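Local coordinates for protein thiosulfate reductase (Thermus thermophilus, PDB 2VPZ) that probably reduces sulfur compounds such as polysulfide or thiosulfate, as a molybdopterin-dependent oxidoreductase that also carries a [4Fe-4S] cluster, at residues A30-Q35 with V54-G59. Numbering follows the deposited sequence.
Sequences APWYAQ and VAHAVG
The turn at 32-34 approaches the end of a β-strand, and Trp32 and Val58 are the residues closest in backbone, with their CA atoms 7.0 Å apart. Within the turn, weak backbone hydrogen bonds run from Ala34 N to Pro31 O and from Gln35 N to Trp32 O. All that passes between the two segments is van der Waals packing, made by one side of 54-59, where His56 and Val58 both project toward the turn. Trp32 holds its CG between its own N and carbonyl carbon (chi1 73°), which sends the six-membered part of the indole toward the strand; CZ3 meets His56 CB at 3.7 Å. The indole and imidazole planes are only 25° from parallel, yet the rings are slid so far apart, with centroids separated by 5.9 Å, that they hardly overlap, so the His56 methylene, not its imidazole, makes the close approach in this pair. Val58 divides its two methyls between partners. CG2 sits against Trp32 O at 3.7 Å, while CG1, anti to the backbone N (chi1 166°), packs against the Gln35 side chain, which crosses Val58 at about a right angle and comes closest through NE2, 3.6 Å from Val58 CG1. Tyr33 CB lies over the centre of one face of the indole. Two ring nitrogens find partners outside the two segments: His56 ND1 is hydrogen-bonded to Ser39 OG, and Trp32 NE1 to the backbone of another protein chain, to which the turn also packs. The contact thus packs the first modelled residues, before strand 38-43, against the end of 52-57, central strand of a three-stranded antiparallel sheet, about 14 Å from the iron-sulfur cluster at the His56 side chain. Val37 and, from strand 62-67, Tyr63 and Lys64 pack around Trp32.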
loop_
_atom_site.group_PDB
_atom_site.type_symbol
_atom_site.label_atom_id
_atom_site.label_comp_id
_atom_site.label_asym_id
_atom_site.label_seq_id
_atom_site.Cartn_x
_atom_site.Cartn_y
_atom_site.Cartn_z
ATOM N N ALA A 30 7.376 8.468 -43.058
ATOM C CA ALA A 30 7.763 9.587 -42.150
ATOM C C ALA A 30 8.621 9.108 -40.936
ATOM O O ALA A 30 9.681 9.690 -40.695
ATOM C CB ALA A 30 6.497 10.370 -41.704
ATOM N N PRO A 31 8.192 8.063 -40.164
ATOM C CA PRO A 31 9.053 7.636 -39.023
ATOM C C PRO A 31 10.482 7.206 -39.509
ATOM O O PRO A 31 10.575 6.613 -40.582
ATOM C CB PRO A 31 8.319 6.439 -38.408
ATOM C CG PRO A 31 6.905 6.496 -38.948
ATOM C CD PRO A 31 6.971 7.250 -40.273
ATOM N N TRP A 32 11.561 7.469 -38.748
ATOM C CA TRP A 32 12.915 7.066 -39.177
ATOM C C TRP A 32 13.102 5.510 -39.349
ATOM O O TRP A 32 13.664 5.062 -40.350
ATOM C CB TRP A 32 14.045 7.613 -38.239
ATOM C CG TRP A 32 14.143 6.934 -36.865
ATOM C CD1 TRP A 32 13.442 7.253 -35.733
ATOM C CD2 TRP A 32 14.860 5.705 -36.546
ATOM N NE1 TRP A 32 13.676 6.317 -34.745
ATOM C CE2 TRP A 32 14.538 5.362 -35.213
ATOM C CE3 TRP A 32 15.741 4.868 -37.269
ATOM C CZ2 TRP A 32 15.062 4.207 -34.570
ATOM C CZ3 TRP A 32 16.269 3.716 -36.636
ATOM C CH2 TRP A 32 15.926 3.406 -35.293
ATOM N N TYR A 33 12.588 4.680 -38.436
ATOM C CA TYR A 33 12.721 3.212 -38.507
ATOM C C TYR A 33 11.965 2.499 -39.679
ATOM O O TYR A 33 12.195 1.313 -39.944
ATOM C CB TYR A 33 12.335 2.560 -37.145
ATOM C CG TYR A 33 10.971 3.001 -36.632
ATOM C CD1 TYR A 33 9.797 2.403 -37.107
ATOM C CD2 TYR A 33 10.838 4.080 -35.750
ATOM C CE1 TYR A 33 8.521 2.869 -36.725
ATOM C CE2 TYR A 33 9.563 4.559 -35.365
ATOM C CZ TYR A 33 8.406 3.950 -35.852
ATOM O OH TYR A 33 7.166 4.393 -35.475
ATOM N N ALA A 34 11.079 3.214 -40.384
ATOM C CA ALA A 34 10.301 2.648 -41.527
ATOM C C ALA A 34 11.006 2.987 -42.830
ATOM O O ALA A 34 10.812 2.371 -43.907
ATOM C CB ALA A 34 8.854 3.170 -41.532
ATOM N N GLN A 35 11.826 4.029 -42.713
ATOM C CA GLN A 35 12.696 4.536 -43.761
ATOM C C GLN A 35 13.919 3.609 -43.689
ATOM O O GLN A 35 14.212 3.010 -42.646
ATOM C CB GLN A 35 13.184 5.956 -43.430
ATOM C CG GLN A 35 12.915 7.048 -44.458
ATOM C CD GLN A 35 12.933 8.430 -43.806
ATOM O OE1 GLN A 35 12.244 8.654 -42.803
ATOM N NE2 GLN A 35 13.725 9.363 -44.363
ATOM N N VAL A 54 25.681 0.902 -31.025
ATOM C CA VAL A 54 25.353 0.713 -32.448
ATOM C C VAL A 54 24.650 2.042 -32.822
ATOM O O VAL A 54 23.817 2.499 -32.043
ATOM C CB VAL A 54 24.356 -0.453 -32.720
ATOM C CG1 VAL A 54 23.988 -0.468 -34.226
ATOM C CG2 VAL A 54 24.954 -1.798 -32.283
ATOM N N ALA A 55 24.995 2.653 -33.958
ATOM C CA ALA A 55 24.341 3.890 -34.403
ATOM C C ALA A 55 23.502 3.594 -35.649
ATOM O O ALA A 55 23.998 2.965 -36.590
ATOM C CB ALA A 55 25.376 5.014 -34.728
ATOM N N HIS A 56 22.249 4.033 -35.626
ATOM C CA HIS A 56 21.308 3.839 -36.711
ATOM C C HIS A 56 21.134 5.152 -37.492
ATOM O O HIS A 56 20.522 6.102 -36.991
ATOM C CB HIS A 56 19.934 3.355 -36.163
ATOM C CG HIS A 56 19.978 2.127 -35.320
ATOM N ND1 HIS A 56 20.300 0.899 -35.810
ATOM C CD2 HIS A 56 19.745 1.947 -34.010
ATOM C CE1 HIS A 56 20.269 0.005 -34.844
ATOM N NE2 HIS A 56 19.930 0.619 -33.731
ATOM N N ALA A 57 21.690 5.200 -38.700
ATOM C CA ALA A 57 21.542 6.362 -39.562
ATOM C C ALA A 57 20.615 6.071 -40.758
ATOM O O ALA A 57 20.445 4.909 -41.161
ATOM C CB ALA A 57 22.934 6.856 -40.083
ATOM N N VAL A 58 19.990 7.129 -41.272
ATOM C CA VAL A 58 19.127 7.135 -42.478
ATOM C C VAL A 58 19.714 8.339 -43.266
ATOM O O VAL A 58 19.429 9.490 -42.949
ATOM C CB VAL A 58 17.600 7.414 -42.155
ATOM C CG1 VAL A 58 16.843 7.747 -43.470
ATOM C CG2 VAL A 58 16.970 6.186 -41.456
ATOM N N GLY A 59 20.527 8.089 -44.279
ATOM C CA GLY A 59 21.155 9.192 -44.967
ATOM C C GLY A 59 22.201 9.805 -44.031
ATOM O O GLY A 59 22.854 9.080 -43.266
#